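Local coordinates for uncharacterized conserved protein YiiM (Geobacillus stearothermophilus, PDB 5YHH) that probably acts as a molybdenum-cofactor-dependent oxidoreductase of the MOSC domain family, giving resistance to hydroxylaminopurine, at residues 36-44 / 153-161. Sequence-based numbering, arbitrary orientation.
Sequences VAHPVAVGK and VLQEGVIEP
The shortest polar bond runs from V42 N to G157 O, 2.6 Å and almost straight; G157 N returns a longer one to V42 O, arriving in the carbonyl plane on a lone pair. A second reciprocal pair joins V40 and I159, so 40-42 and 157-159 form a two-stranded antiparallel ribbon with the non-hydrogen-bonded pair A41 and V158 between them. Glycine tolerates the very extended backbone of G157 (phi -171°, psi -152°) and adds no side chain beside V42 on the face V42 shares with V40 and I159. There the two branches of V42 part: CG1, anti to the backbone N (chi1 176°), meets V153 CG2 at 3.6 Å, while CG2 packs on I159 CG1 at 3.6 Å. Beta-branched residues suit these extended positions. V158, on the face it shares with A41, has CG1 3.8 Å from P39 CB, and the P39 ring lies beside the E160 chain. E156, extended beyond CG, brings its carboxylate across so that OE2 accepts K44 N at 3.0 Å through its anti lone pair. K44, bent at chi2, lays its aliphatic chain along V153 O; its NZ reaches L154 O weakly. L154 and Q155 form a classic beta bulge against L115. The ribbon packs its V40/V42/I159 face on the main sheet of the MOSC domain, V40 and I159 on I12 of strand 8-19, V42 on I65 of strand 65-69 and A114 of strand 114-121.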
ATOM      1  N   VAL A  36      13.651 -11.456   0.301  1.00 34.16           N
ATOM      2  CA  VAL A  36      13.939 -12.903   0.324  1.00 36.32           C
ATOM      3  C   VAL A  36      14.020 -13.451  -1.103  1.00 37.30           C
ATOM      4  O   VAL A  36      13.511 -12.834  -2.030  1.00 36.63           O
ATOM      5  CB  VAL A  36      12.868 -13.667   1.133  1.00 37.03           C
ATOM      6  CG1 VAL A  36      12.826 -13.146   2.584  1.00 36.33           C
ATOM      7  CG2 VAL A  36      11.488 -13.532   0.454  1.00 36.17           C
ATOM      8  N   ALA A  37      14.666 -14.605  -1.271  1.00 39.28           N
ATOM      9  CA  ALA A  37      14.900 -15.203  -2.585  1.00 40.43           C
ATOM     10  C   ALA A  37      14.180 -16.517  -2.718  1.00 41.53           C
ATOM     11  O   ALA A  37      14.690 -17.426  -3.360  1.00 44.01           O
ATOM     12  CB  ALA A  37      16.385 -15.443  -2.800  1.00 42.10           C
ATOM     13  N   HIS A  38      13.019 -16.662  -2.097  1.00 40.03           N
ATOM     14  CA  HIS A  38      12.326 -17.946  -2.134  1.00 41.58           C
ATOM     15  C   HIS A  38      10.819 -17.716  -2.161  1.00 39.79           C
ATOM     16  O   HIS A  38      10.365 -16.596  -1.932  1.00 37.99           O
ATOM     17  CB  HIS A  38      12.740 -18.809  -0.934  1.00 43.08           C
ATOM     18  CG  HIS A  38      12.587 -18.124   0.386  1.00 43.82           C
ATOM     19  ND1 HIS A  38      11.358 -17.915   0.979  1.00 44.15           N
ATOM     20  CD2 HIS A  38      13.507 -17.613   1.239  1.00 45.04           C
ATOM     21  CE1 HIS A  38      11.527 -17.289   2.132  1.00 44.76           C
ATOM     22  NE2 HIS A  38      12.820 -17.094   2.313  1.00 45.78           N
ATOM     23  N   PRO A  39      10.042 -18.762  -2.468  1.00 40.77           N
ATOM     24  CA  PRO A  39       8.586 -18.623  -2.448  1.00 39.43           C
ATOM     25  C   PRO A  39       8.013 -18.281  -1.078  1.00 37.97           C
ATOM     26  O   PRO A  39       8.522 -18.730  -0.063  1.00 38.82           O
ATOM     27  CB  PRO A  39       8.093 -20.003  -2.906  1.00 41.55           C
ATOM     28  CG  PRO A  39       9.183 -20.484  -3.780  1.00 43.40           C
ATOM     29  CD  PRO A  39      10.453 -20.009  -3.130  1.00 42.73           C
ATOM     30  N   VAL A  40       6.966 -17.473  -1.077  1.00 35.91           N
ATOM     31  CA  VAL A  40       6.362 -16.967   0.136  1.00 35.90           C
ATOM     32  C   VAL A  40       4.857 -17.238   0.025  1.00 36.10           C
ATOM     33  O   VAL A  40       4.256 -16.987  -1.020  1.00 35.32           O
ATOM     34  CB  VAL A  40       6.658 -15.455   0.295  1.00 34.49           C
ATOM     35  CG1 VAL A  40       5.895 -14.846   1.460  1.00 35.13           C
ATOM     36  CG2 VAL A  40       8.211 -15.196   0.449  1.00 35.12           C
ATOM     37  N   ALA A  41       4.268 -17.783   1.081  1.00 36.89           N
ATOM     38  CA  ALA A  41       2.820 -18.003   1.116  1.00 37.55           C
ATOM     39  C   ALA A  41       2.097 -16.680   1.353  1.00 35.90           C
ATOM     40  O   ALA A  41       2.545 -15.875   2.162  1.00 34.93           O
ATOM     41  CB  ALA A  41       2.464 -18.998   2.217  1.00 38.89           C
ATOM     42  N   VAL A  42       0.988 -16.473   0.653  1.00 35.86           N
ATOM     43  CA  VAL A  42       0.173 -15.276   0.794  1.00 35.66           C
ATOM     44  C   VAL A  42      -1.112 -15.638   1.498  1.00 37.95           C
ATOM     45  O   VAL A  42      -2.011 -16.213   0.901  1.00 37.03           O
ATOM     46  CB  VAL A  42      -0.134 -14.632  -0.587  1.00 35.72           C
ATOM     47  CG1 VAL A  42      -1.067 -13.425  -0.446  1.00 34.29           C
ATOM     48  CG2 VAL A  42       1.156 -14.236  -1.278  1.00 34.93           C
ATOM     49  N   GLY A  43      -1.185 -15.319   2.790  1.00 40.14           N
ATOM     50  CA  GLY A  43      -2.366 -15.622   3.598  1.00 43.14           C
ATOM     51  C   GLY A  43      -3.324 -14.452   3.761  1.00 44.69           C
ATOM     52  O   GLY A  43      -2.953 -13.297   3.595  1.00 44.17           O
ATOM     53  N   LYS A  44      -4.555 -14.758   4.136  1.00 49.41           N
ATOM     54  CA  LYS A  44      -5.606 -13.758   4.287  1.00 51.77           C
ATOM     55  C   LYS A  44      -5.341 -12.705   5.395  1.00 53.01           C
ATOM     56  O   LYS A  44      -5.766 -11.549   5.276  1.00 51.97           O
ATOM     57  CB  LYS A  44      -6.934 -14.462   4.575  1.00 53.67           C
ATOM     58  CG  LYS A  44      -8.066 -14.127   3.617  1.00 55.98           C
ATOM     59  CD  LYS A  44      -8.375 -15.282   2.683  1.00 58.87           C
ATOM     60  CE  LYS A  44      -9.690 -15.080   1.936  1.00 60.66           C
ATOM     61  NZ  LYS A  44     -10.139 -16.361   1.274  1.00 63.22           N
ATOM     62  N   VAL A 153      -6.333 -10.011   0.648  1.00 29.03           N
ATOM     63  CA  VAL A 153      -6.164 -11.251  -0.071  1.00 30.01           C
ATOM     64  C   VAL A 153      -7.529 -11.897  -0.272  1.00 31.82           C
ATOM     65  O   VAL A 153      -8.194 -12.273   0.713  1.00 31.78           O
ATOM     66  CB  VAL A 153      -5.231 -12.181   0.697  1.00 30.33           C
ATOM     67  CG1 VAL A 153      -5.177 -13.547   0.005  1.00 32.00           C
ATOM     68  CG2 VAL A 153      -3.837 -11.496   0.842  1.00 28.90           C
ATOM     69  N   LEU A 154      -7.939 -11.999  -1.539  1.00 33.01           N
ATOM     70  CA  LEU A 154      -9.200 -12.650  -1.922  1.00 35.34           C
ATOM     71  C   LEU A 154      -9.068 -14.152  -1.976  1.00 36.88           C
ATOM     72  O   LEU A 154     -10.007 -14.882  -1.607  1.00 36.80           O
ATOM     73  CB  LEU A 154      -9.702 -12.138  -3.289  1.00 35.83           C
ATOM     74  CG  LEU A 154      -9.955 -10.623  -3.365  1.00 35.10           C
ATOM     75  CD1 LEU A 154     -10.456 -10.222  -4.767  1.00 35.08           C
ATOM     76  CD2 LEU A 154     -10.912 -10.136  -2.257  1.00 34.70           C
ATOM     77  N   GLN A 155      -7.930 -14.629  -2.482  1.00 36.32           N
ATOM     78  CA  GLN A 155      -7.634 -16.063  -2.492  1.00 37.97           C
ATOM     79  C   GLN A 155      -6.156 -16.245  -2.109  1.00 36.37           C
ATOM     80  O   GLN A 155      -5.248 -15.614  -2.665  1.00 33.54           O
ATOM     81  CB  GLN A 155      -8.012 -16.744  -3.834  1.00 40.11           C
ATOM     82  CG  GLN A 155      -7.079 -17.962  -4.223  1.00 44.49           C
ATOM     83  CD  GLN A 155      -7.330 -18.594  -5.612  1.00 48.22           C
ATOM     84  OE1 GLN A 155      -8.370 -19.203  -5.839  1.00 52.85           O
ATOM     85  NE2 GLN A 155      -6.348 -18.480  -6.522  1.00 49.70           N
ATOM     86  N   GLU A 156      -5.938 -17.060  -1.082  1.00 36.50           N
ATOM     87  CA  GLU A 156      -4.592 -17.369  -0.589  1.00 36.48           C
ATOM     88  C   GLU A 156      -3.801 -18.083  -1.670  1.00 36.10           C
ATOM     89  O   GLU A 156      -4.372 -18.769  -2.509  1.00 36.83           O
ATOM     90  CB  GLU A 156      -4.691 -18.281   0.659  1.00 38.77           C
ATOM     91  CG  GLU A 156      -5.195 -17.552   1.849  1.00 40.81           C
ATOM     92  CD  GLU A 156      -5.197 -18.378   3.133  1.00 44.74           C
ATOM     93  OE1 GLU A 156      -5.278 -19.639   3.071  1.00 45.97           O
ATOM     94  OE2 GLU A 156      -5.112 -17.726   4.202  1.00 47.80           O
ATOM     95  N   GLY A 157      -2.489 -17.920  -1.674  1.00 34.74           N
ATOM     96  CA  GLY A 157      -1.652 -18.688  -2.589  1.00 34.75           C
ATOM     97  C   GLY A 157      -0.185 -18.501  -2.284  1.00 33.93           C
ATOM     98  O   GLY A 157       0.189 -18.219  -1.129  1.00 33.39           O
ATOM     99  N   VAL A 158       0.638 -18.646  -3.320  1.00 33.84           N
ATOM    100  CA  VAL A 158       2.089 -18.604  -3.200  1.00 33.89           C
ATOM    101  C   VAL A 158       2.631 -17.728  -4.325  1.00 33.77           C
ATOM    102  O   VAL A 158       2.138 -17.778  -5.449  1.00 33.20           O
ATOM    103  CB  VAL A 158       2.717 -20.019  -3.245  1.00 36.33           C
ATOM    104  CG1 VAL A 158       4.250 -19.938  -3.082  1.00 37.50           C
ATOM    105  CG2 VAL A 158       2.091 -20.924  -2.155  1.00 37.48           C
ATOM    106  N   ILE A 159       3.625 -16.911  -3.991  1.00 33.49           N
ATOM    107  CA  ILE A 159       4.285 -16.014  -4.942  1.00 34.53           C
ATOM    108  C   ILE A 159       5.800 -16.128  -4.796  1.00 35.35           C
ATOM    109  O   ILE A 159       6.306 -16.503  -3.738  1.00 36.06           O
ATOM    110  CB  ILE A 159       3.919 -14.532  -4.667  1.00 32.15           C
ATOM    111  CG1 ILE A 159       4.178 -14.194  -3.206  1.00 32.85           C
ATOM    112  CG2 ILE A 159       2.464 -14.252  -4.974  1.00 33.95           C
ATOM    113  CD1 ILE A 159       4.119 -12.691  -2.904  1.00 33.65           C
ATOM    114  N   GLU A 160       6.510 -15.763  -5.854  1.00 36.03           N
ATOM    115  CA  GLU A 160       7.968 -15.732  -5.862  1.00 36.59           C
ATOM    116  C   GLU A 160       8.414 -14.371  -6.315  1.00 33.93           C
ATOM    117  O   GLU A 160       7.715 -13.758  -7.106  1.00 31.96           O
ATOM    118  CB  GLU A 160       8.507 -16.677  -6.908  1.00 38.92           C
ATOM    119  CG  GLU A 160       8.549 -18.053  -6.527  1.00 45.43           C
ATOM    120  CD  GLU A 160       9.069 -18.849  -7.672  1.00 49.23           C
ATOM    121  OE1 GLU A 160      10.251 -18.653  -8.013  1.00 54.60           O
ATOM    122  OE2 GLU A 160       8.272 -19.576  -8.266  1.00 53.95           O
ATOM    123  N   PRO A 161       9.611 -13.940  -5.880  1.00 33.75           N
ATOM    124  CA  PRO A 161      10.154 -12.673  -6.384  1.00 33.27           C
ATOM    125  C   PRO A 161      10.171 -12.622  -7.908  1.00 33.10           C
ATOM    126  O   PRO A 161      10.508 -13.602  -8.554  1.00 36.04           O
ATOM    127  CB  PRO A 161      11.570 -12.618  -5.783  1.00 34.11           C
ATOM    128  CG  PRO A 161      11.431 -13.389  -4.465  1.00 34.47           C
ATOM    129  CD  PRO A 161      10.474 -14.536  -4.839  1.00 34.59           C
TER
HETATM  130  O   HOH W   1      -6.972 -10.079   3.386  1.00 28.39           O
HETATM  131  O   HOH W   2      -8.119 -18.493  -0.067  1.00 39.65           O